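Local coordinates for secreted protein ASP-2 (Necator americanus, PDB 1U53) that is a secreted pathogenesis-related-1 (CAP superfamily) protein of a human hookworm, studied as a vaccine antigen, whose molecular activity is not established, at residues E15-F20 with E58-A63; K106-E111 with T136-Q141. All blocks are in the same frame, centred on the assembly; numbering follows the deposited sequence.

Contact 1: residues E15-F20 with E58-A63; sequences EARQKF and EVEKTA
Glu60 OE2 is gripped by two groups: Arg17 NE donates to it at 2.7 Å, and the hydroxyl of Tyr55 hydrogen-bonds to the same oxygen. The second carboxylate oxygen is just as occupied. Glu60 OE1 accepts from Arg17 NH2 at 2.9 Å and also pairs with Asn10 ND2. Arginine and glutamate thus meet side-on as a two-pronged salt bridge, NE and one terminal nitrogen each taking its own oxygen. Both oxygens offer their syn lone pairs, and the guanidinium and carboxylate planes lie only 16° apart. Both bonds are nearly straight, and this pairing holds the two flat groups against rotation. With four hydrogen bonds to its oxygens, the buried Glu60 is probably kept ionised.

In the CAP fold, an alpha-beta-alpha sandwich, this bridge spans helix 14-32 and helix 57-67. The helices stay well separated here, the closest CA atoms being those of Arg17 and Glu60 at 9.2 Å, and two long side chains cover the distance. Glu60 reaches across fully extended, CG anti to the backbone N (chi1 174°), while Arg17, straight from CG to NE, meets it at about a right angle. The guanidinium is tied further to the N-terminal region: NH1 forms a salt bridge with Glu14, and NH2 donates a second hydrogen bond to the carbonyl oxygen of Pro8.

Contact 2: residues K106-E111 with T136-Q141; sequences KAWFGE and TQMVWQ
Met138 pushes its sulfur against the CB atoms of Trp108 and Phe109 and the backbone N of Phe109, where helix 97-109 faces helix 133-138. Both helices belong to the CAP domain, an alpha-beta-alpha sandwich, and the contact lies near the middle of the molecule.

The sulfur contacts come first. Met138 SD sits 3.5 Å from Trp108 CB, near the plane of the indole and at its edge, so the thioether does not lie over a ring face. Met138 SD is also 3.6 Å from Phe109 N and 3.9 Å from Phe109 CB, which places the sulfur over the junction between the two residues. Extended through chi2, the methionine carries SD straight across to the facing helix; the bend at chi3 (77°) then turns the methyl CE aside. His24 of helix 14-32 and Tyr163 of strand 157-164 also touch this side chain.

Aromatic packing sets the two rings. Trp108 stacks on His134 and gives its NE1 hydrogen to the carbonyl oxygen of Ile87, which fixes the rotation of the indole and satisfies its buried N-H. Phe109 has CG anti to the backbone N (chi1 -173°), a turn that sends the phenyl away from the indole, into edge-to-face contact with Tyr135 and against Leu27 and Val31 of helix 14-32.

A looser contact sets a valine methyl against a ring edge. Val139 is the first residue to leave helical geometry after 133-138, and its side chain crosses that of Phe109 at about a right angle. Its CG1 methyl meets the rim of the phenyl near the ring plane, 4.1 Å from Phe109 CE1.

How the contacts relate
Both contacts are buried, but contact 2 lies nearer the middle of the molecule, its centre about 5 Å from that of the chain against about 11 Å for contact 1. Their centres are about 16 Å apart. Contact 1, further out, joins two helices through one charged, hydrogen-bonded pair, with Tyr55 and polar groups of the N-terminal region completing the network; contact 2, near the centre, joins two others through nonpolar packing of sulfur, aromatic and aliphatic groups. Helix 14-32 links them: it supplies Arg17 to contact 1 and goes on to cover contact 2. Between these points its Phe20 touches Ala101 and Ser105 of helix 97-109, one of the two helices of contact 2.

Contact 1: residues E15-F20 with E58-A63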
ATOM      1  N   GLU A  15      -7.562   6.967 -14.229  1.00 18.09           N
ATOM      2  CA  GLU A  15      -8.455   5.966 -13.602  1.00 17.27           C
ATOM      3  C   GLU A  15      -7.665   5.009 -12.711  1.00 15.25           C
ATOM      4  O   GLU A  15      -8.091   4.659 -11.600  1.00 13.27           O
ATOM      5  CB  GLU A  15      -9.175   5.172 -14.675  1.00 18.35           C
ATOM      6  CG  GLU A  15     -10.172   5.975 -15.517  1.00 24.11           C
ATOM      7  CD  GLU A  15      -9.547   6.880 -16.622  1.00 26.99           C
ATOM      8  OE1 GLU A  15      -8.346   6.782 -16.969  1.00 26.01           O
ATOM      9  OE2 GLU A  15     -10.318   7.691 -17.196  1.00 29.77           O
ATOM     10  N   ALA A  16      -6.490   4.600 -13.183  1.00 14.03           N
ATOM     11  CA  ALA A  16      -5.685   3.665 -12.400  1.00 13.53           C
ATOM     12  C   ALA A  16      -5.091   4.346 -11.192  1.00 12.14           C
ATOM     13  O   ALA A  16      -4.941   3.742 -10.095  1.00 13.81           O
ATOM     14  CB  ALA A  16      -4.550   3.051 -13.286  1.00 13.42           C
ATOM     15  N   ARG A  17      -4.694   5.609 -11.359  1.00 12.62           N
ATOM     16  CA  ARG A  17      -4.132   6.340 -10.235  1.00 11.94           C
ATOM     17  C   ARG A  17      -5.217   6.481  -9.190  1.00 12.91           C
ATOM     18  O   ARG A  17      -4.959   6.284  -8.000  1.00 11.98           O
ATOM     19  CB  ARG A  17      -3.701   7.738 -10.668  1.00 13.40           C
ATOM     20  CG  ARG A  17      -2.604   7.759 -11.685  1.00 13.67           C
ATOM     21  CD  ARG A  17      -2.185   9.229 -11.969  1.00 15.66           C
ATOM     22  NE  ARG A  17      -0.975   9.230 -12.793  1.00 14.25           N
ATOM     23  CZ  ARG A  17      -0.911   9.678 -14.034  1.00 14.75           C
ATOM     24  NH1 ARG A  17      -1.963  10.282 -14.578  1.00 15.75           N
ATOM     25  NH2 ARG A  17       0.223   9.631 -14.709  1.00 12.84           N
ATOM     26  N   GLN A  18      -6.437   6.834  -9.605  1.00 11.99           N
ATOM     27  CA  GLN A  18      -7.530   6.978  -8.656  1.00 15.22           C
ATOM     28  C   GLN A  18      -7.825   5.667  -7.973  1.00 13.40           C
ATOM     29  O   GLN A  18      -8.054   5.637  -6.770  1.00 12.21           O
ATOM     30  CB  GLN A  18      -8.784   7.500  -9.366  1.00 15.67           C
ATOM     31  CG  GLN A  18      -8.585   8.956  -9.802  1.00 21.10           C
ATOM     32  CD  GLN A  18      -9.811   9.556 -10.495  1.00 22.10           C
ATOM     33  OE1 GLN A  18     -10.701   8.840 -10.960  1.00 27.74           O
ATOM     34  NE2 GLN A  18      -9.855  10.878 -10.559  1.00 26.04           N
ATOM     35  N   LYS A  19      -7.783   4.572  -8.730  1.00 13.05           N
ATOM     36  CA  LYS A  19      -8.094   3.270  -8.132  1.00 12.74           C
ATOM     37  C   LYS A  19      -7.082   2.927  -7.067  1.00 12.57           C
ATOM     38  O   LYS A  19      -7.432   2.512  -5.961  1.00 13.22           O
ATOM     39  CB  LYS A  19      -8.166   2.190  -9.221  1.00 13.65           C
ATOM     40  CG  LYS A  19      -8.595   0.815  -8.738  1.00 16.48           C
ATOM     41  CD  LYS A  19     -10.018   0.882  -8.200  1.00 18.95           C
ATOM     42  CE  LYS A  19     -10.563  -0.455  -7.832  1.00 22.12           C
ATOM     43  NZ  LYS A  19     -11.881  -0.242  -7.129  1.00 21.07           N
ATOM     44  N   PHE A  20      -5.811   3.147  -7.375  1.00 10.47           N
ATOM     45  CA  PHE A  20      -4.768   2.835  -6.377  1.00  9.98           C
ATOM     46  C   PHE A  20      -4.963   3.644  -5.101  1.00 10.68           C
ATOM     47  O   PHE A  20      -4.969   3.105  -4.014  1.00 10.72           O
ATOM     48  CB  PHE A  20      -3.361   3.141  -6.926  1.00  9.80           C
ATOM     49  CG  PHE A  20      -2.746   2.006  -7.689  1.00 11.38           C
ATOM     50  CD1 PHE A  20      -2.541   0.759  -7.083  1.00 11.27           C
ATOM     51  CD2 PHE A  20      -2.388   2.161  -9.013  1.00 12.78           C
ATOM     52  CE1 PHE A  20      -1.949  -0.330  -7.836  1.00 14.60           C
ATOM     53  CE2 PHE A  20      -1.783   1.091  -9.743  1.00 15.90           C
ATOM     54  CZ  PHE A  20      -1.586  -0.132  -9.140  1.00 14.60           C
ATOM     55  N   GLU A  58       5.899  12.251  -8.135  1.00 13.58           N
ATOM     56  CA  GLU A  58       7.319  11.897  -8.053  1.00 14.27           C
ATOM     57  C   GLU A  58       7.581  10.463  -7.619  1.00 15.31           C
ATOM     58  O   GLU A  58       8.493   9.789  -8.107  1.00 16.42           O
ATOM     59  CB  GLU A  58       8.111  12.906  -7.193  1.00 17.11           C
ATOM     60  CG  GLU A  58       8.209  14.272  -7.874  1.00 19.80           C
ATOM     61  CD  GLU A  58       8.989  14.167  -9.169  1.00 20.44           C
ATOM     62  OE1 GLU A  58       8.380  14.291 -10.263  1.00 21.82           O
ATOM     63  OE2 GLU A  58      10.198  13.867  -9.061  1.00 20.14           O
ATOM     64  N   VAL A  59       6.760   9.993  -6.702  1.00 12.20           N
ATOM     65  CA  VAL A  59       6.788   8.591  -6.269  1.00 12.57           C
ATOM     66  C   VAL A  59       6.342   7.718  -7.424  1.00 12.11           C
ATOM     67  O   VAL A  59       6.923   6.653  -7.668  1.00 12.62           O
ATOM     68  CB  VAL A  59       5.900   8.406  -5.060  1.00 12.66           C
ATOM     69  CG1 VAL A  59       5.926   6.923  -4.616  1.00 13.92           C
ATOM     70  CG2 VAL A  59       6.475   9.290  -3.889  1.00 12.96           C
ATOM     71  N   GLU A  60       5.319   8.149  -8.168  1.00 12.54           N
ATOM     72  CA  GLU A  60       4.943   7.395  -9.404  1.00 10.88           C
ATOM     73  C   GLU A  60       6.118   7.258 -10.393  1.00 13.11           C
ATOM     74  O   GLU A  60       6.319   6.215 -11.023  1.00 13.95           O
ATOM     75  CB  GLU A  60       3.774   8.087 -10.124  1.00 10.61           C
ATOM     76  CG  GLU A  60       3.436   7.457 -11.452  1.00 12.71           C
ATOM     77  CD  GLU A  60       2.235   8.133 -12.074  1.00 13.26           C
ATOM     78  OE1 GLU A  60       2.455   8.833 -13.079  1.00 16.52           O
ATOM     79  OE2 GLU A  60       1.103   7.971 -11.545  1.00 12.69           O
ATOM     80  N   LYS A  61       6.927   8.331 -10.472  1.00 13.40           N
ATOM     81  CA  LYS A  61       8.051   8.356 -11.411  1.00 14.04           C
ATOM     82  C   LYS A  61       9.026   7.288 -11.064  1.00 11.34           C
ATOM     83  O   LYS A  61       9.457   6.551 -11.930  1.00 14.89           O
ATOM     84  CB  LYS A  61       8.780   9.687 -11.296  1.00 17.40           C
ATOM     85  CG  LYS A  61      10.039   9.760 -12.112  1.00 20.50           C
ATOM     86  CD  LYS A  61      10.793  11.034 -11.775  1.00 25.84           C
ATOM     87  CE  LYS A  61      12.086  11.133 -12.584  1.00 27.04           C
ATOM     88  NZ  LYS A  61      11.880  11.037 -14.093  1.00 30.87           N
ATOM     89  N   THR A  62       9.371   7.171  -9.791  1.00 11.19           N
ATOM     90  CA  THR A  62      10.319   6.089  -9.421  1.00 11.01           C
ATOM     91  C   THR A  62       9.694   4.683  -9.499  1.00 13.83           C
ATOM     92  O   THR A  62      10.353   3.723  -9.861  1.00 14.35           O
ATOM     93  CB  THR A  62      11.003   6.350  -8.047  1.00 13.54           C
ATOM     94  OG1 THR A  62      10.066   6.824  -7.078  1.00 12.54           O
ATOM     95  CG2 THR A  62      12.139   7.395  -8.241  1.00 14.12           C
ATOM     96  N   ALA A  63       8.404   4.560  -9.193  1.00 12.07           N
ATOM     97  CA  ALA A  63       7.730   3.273  -9.415  1.00 11.59           C
ATOM     98  C   ALA A  63       7.779   2.884 -10.887  1.00 12.05           C
ATOM     99  O   ALA A  63       8.070   1.716 -11.260  1.00 12.51           O
ATOM    100  CB  ALA A  63       6.281   3.344  -8.913  1.00 12.32           C
TER

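Contact 2: residues K106-E111 with T136-Q141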
ATOM      1  N   LYS A 106      -5.719  -5.813  -4.076  1.00 11.24           N
ATOM      2  CA  LYS A 106      -6.358  -6.966  -3.402  1.00 12.52           C
ATOM      3  C   LYS A 106      -5.343  -8.039  -3.011  1.00 11.62           C
ATOM      4  O   LYS A 106      -5.459  -8.623  -1.941  1.00 13.09           O
ATOM      5  CB  LYS A 106      -7.432  -7.608  -4.297  1.00 13.32           C
ATOM      6  CG  LYS A 106      -8.668  -6.741  -4.499  1.00 16.08           C
ATOM      7  CD  LYS A 106      -9.527  -7.470  -5.536  1.00 20.43           C
ATOM      8  CE  LYS A 106     -10.958  -7.086  -5.517  1.00 22.24           C
ATOM      9  NZ  LYS A 106     -11.695  -7.846  -6.621  1.00 24.05           N
ATOM     10  N   ALA A 107      -4.374  -8.353  -3.887  1.00 11.50           N
ATOM     11  CA  ALA A 107      -3.395  -9.423  -3.617  1.00 11.45           C
ATOM     12  C   ALA A 107      -2.510  -9.053  -2.435  1.00 13.35           C
ATOM     13  O   ALA A 107      -2.145  -9.895  -1.610  1.00 14.76           O
ATOM     14  CB  ALA A 107      -2.508  -9.663  -4.851  1.00 12.90           C
ATOM     15  N   TRP A 108      -2.132  -7.781  -2.394  1.00 12.14           N
ATOM     16  CA  TRP A 108      -1.275  -7.298  -1.298  1.00 10.96           C
ATOM     17  C   TRP A 108      -2.044  -7.318   0.003  1.00 10.97           C
ATOM     18  O   TRP A 108      -1.562  -7.821   1.028  1.00 11.76           O
ATOM     19  CB  TRP A 108      -0.762  -5.886  -1.576  1.00 11.77           C
ATOM     20  CG  TRP A 108       0.154  -5.816  -2.804  1.00 10.64           C
ATOM     21  CD1 TRP A 108       0.969  -6.807  -3.297  1.00  9.94           C
ATOM     22  CD2 TRP A 108       0.340  -4.678  -3.648  1.00  9.58           C
ATOM     23  NE1 TRP A 108       1.624  -6.358  -4.440  1.00 10.66           N
ATOM     24  CE2 TRP A 108       1.233  -5.061  -4.677  1.00  9.39           C
ATOM     25  CE3 TRP A 108      -0.218  -3.370  -3.665  1.00 10.68           C
ATOM     26  CZ2 TRP A 108       1.647  -4.172  -5.663  1.00  9.33           C
ATOM     27  CZ3 TRP A 108       0.191  -2.491  -4.664  1.00 10.77           C
ATOM     28  CH2 TRP A 108       1.103  -2.921  -5.672  1.00 10.03           C
ATOM     29  N   PHE A 109      -3.221  -6.710  -0.017  1.00 10.32           N
ATOM     30  CA  PHE A 109      -4.007  -6.603   1.208  1.00 10.52           C
ATOM     31  C   PHE A 109      -4.448  -7.968   1.688  1.00 12.07           C
ATOM     32  O   PHE A 109      -4.601  -8.174   2.890  1.00 12.94           O
ATOM     33  CB  PHE A 109      -5.202  -5.708   0.961  1.00 10.82           C
ATOM     34  CG  PHE A 109      -5.961  -5.410   2.222  1.00 10.50           C
ATOM     35  CD1 PHE A 109      -5.537  -4.375   3.067  1.00 10.26           C
ATOM     36  CD2 PHE A 109      -7.069  -6.167   2.565  1.00 11.36           C
ATOM     37  CE1 PHE A 109      -6.236  -4.097   4.233  1.00 13.22           C
ATOM     38  CE2 PHE A 109      -7.753  -5.905   3.755  1.00 10.37           C
ATOM     39  CZ  PHE A 109      -7.347  -4.879   4.575  1.00 10.52           C
ATOM     40  N   GLY A 110      -4.607  -8.910   0.760  1.00 13.22           N
ATOM     41  CA  GLY A 110      -5.136 -10.235   1.106  1.00 14.14           C
ATOM     42  C   GLY A 110      -4.249 -11.065   2.015  1.00 14.13           C
ATOM     43  O   GLY A 110      -4.732 -12.021   2.613  1.00 15.77           O
ATOM     44  N   GLU A 111      -2.984 -10.655   2.169  1.00 11.76           N
ATOM     45  CA  GLU A 111      -2.030 -11.280   3.115  1.00 11.93           C
ATOM     46  C   GLU A 111      -2.590 -11.304   4.546  1.00 13.30           C
ATOM     47  O   GLU A 111      -2.333 -12.255   5.291  1.00 14.12           O
ATOM     48  CB  GLU A 111      -0.679 -10.554   3.029  1.00 12.43           C
ATOM     49  CG  GLU A 111      -0.044 -10.839   1.667  1.00 12.74           C
ATOM     50  CD  GLU A 111       1.278 -10.165   1.440  1.00 16.12           C
ATOM     51  OE1 GLU A 111       1.619  -9.244   2.220  1.00 16.05           O
ATOM     52  OE2 GLU A 111       1.978 -10.588   0.456  1.00 14.93           O
ATOM     53  N   THR A 136       1.506  -5.041   5.223  1.00 11.07           N
ATOM     54  CA  THR A 136       1.966  -4.127   6.284  1.00 11.76           C
ATOM     55  C   THR A 136       2.423  -2.797   5.674  1.00 10.43           C
ATOM     56  O   THR A 136       2.315  -1.751   6.302  1.00 10.88           O
ATOM     57  CB  THR A 136       3.102  -4.747   7.139  1.00 11.37           C
ATOM     58  OG1 THR A 136       4.187  -5.122   6.273  1.00 13.10           O
ATOM     59  CG2 THR A 136       2.607  -5.958   7.847  1.00 10.52           C
ATOM     60  N   GLN A 137       2.962  -2.828   4.446  1.00 11.90           N
ATOM     61  CA  GLN A 137       3.279  -1.559   3.808  1.00 11.21           C
ATOM     62  C   GLN A 137       2.003  -0.767   3.418  1.00 10.97           C
ATOM     63  O   GLN A 137       1.948   0.442   3.563  1.00 11.80           O
ATOM     64  CB  GLN A 137       4.251  -1.756   2.623  1.00 11.64           C
ATOM     65  CG  GLN A 137       4.558  -0.475   1.865  1.00 11.10           C
ATOM     66  CD  GLN A 137       5.265   0.625   2.714  1.00 12.61           C
ATOM     67  OE1 GLN A 137       4.605   1.503   3.342  1.00 15.44           O
ATOM     68  NE2 GLN A 137       6.592   0.624   2.675  1.00 11.44           N
ATOM     69  N   MET A 138       0.954  -1.465   2.957  1.00  9.10           N
ATOM     70  CA  MET A 138      -0.233  -0.734   2.556  1.00  9.67           C
ATOM     71  C   MET A 138      -0.822   0.007   3.758  1.00 11.33           C
ATOM     72  O   MET A 138      -1.383   1.080   3.585  1.00 12.24           O
ATOM     73  CB  MET A 138      -1.315  -1.685   2.025  1.00 11.41           C
ATOM     74  CG  MET A 138      -1.021  -2.137   0.614  1.00 10.56           C
ATOM     75  SD  MET A 138      -2.377  -3.184  -0.032  1.00 12.20           S
ATOM     76  CE  MET A 138      -3.577  -1.876  -0.392  1.00 10.62           C
ATOM     77  N   VAL A 139      -0.789  -0.605   4.956  1.00 10.44           N
ATOM     78  CA  VAL A 139      -1.409   0.020   6.126  1.00  9.93           C
ATOM     79  C   VAL A 139      -0.416   0.605   7.140  1.00 10.36           C
ATOM     80  O   VAL A 139      -0.765   0.792   8.304  1.00 11.07           O
ATOM     81  CB  VAL A 139      -2.395  -0.946   6.851  1.00 10.18           C
ATOM     82  CG1 VAL A 139      -3.518  -1.459   5.848  1.00 11.86           C
ATOM     83  CG2 VAL A 139      -1.645  -2.160   7.481  1.00 11.18           C
ATOM     84  N   TRP A 140       0.815   0.889   6.689  1.00 10.58           N
ATOM     85  CA  TRP A 140       1.816   1.492   7.562  1.00 10.19           C
ATOM     86  C   TRP A 140       1.377   2.920   7.937  1.00 11.52           C
ATOM     87  O   TRP A 140       1.144   3.756   7.070  1.00 11.37           O
ATOM     88  CB  TRP A 140       3.157   1.520   6.827  1.00 11.56           C
ATOM     89  CG  TRP A 140       4.322   1.736   7.761  1.00 11.31           C
ATOM     90  CD1 TRP A 140       4.973   2.895   8.030  1.00 12.56           C
ATOM     91  CD2 TRP A 140       4.986   0.705   8.501  1.00 13.13           C
ATOM     92  NE1 TRP A 140       6.036   2.646   8.908  1.00 14.26           N
ATOM     93  CE2 TRP A 140       6.032   1.320   9.236  1.00 13.00           C
ATOM     94  CE3 TRP A 140       4.775  -0.671   8.639  1.00 12.64           C
ATOM     95  CZ2 TRP A 140       6.872   0.582  10.088  1.00 14.42           C
ATOM     96  CZ3 TRP A 140       5.593  -1.402   9.477  1.00 13.24           C
ATOM     97  CH2 TRP A 140       6.637  -0.770  10.200  1.00 12.17           C
ATOM     98  N   GLN A 141       1.240   3.176   9.237  1.00 10.41           N
ATOM     99  CA  GLN A 141       0.587   4.389   9.720  1.00 11.55           C
ATOM    100  C   GLN A 141       1.235   5.613   9.130  1.00 12.57           C
ATOM    101  O   GLN A 141       0.532   6.542   8.705  1.00 13.94           O
ATOM    102  CB  GLN A 141       0.661   4.401  11.235  1.00 12.39           C
ATOM    103  CG  GLN A 141       0.344   5.757  11.841  1.00 14.56           C
ATOM    104  CD  GLN A 141       0.524   5.684  13.312  1.00 16.60           C
ATOM    105  OE1 GLN A 141      -0.140   4.920  13.958  1.00 16.21           O
ATOM    106  NE2 GLN A 141       1.442   6.484  13.850  1.00 17.14           N
TER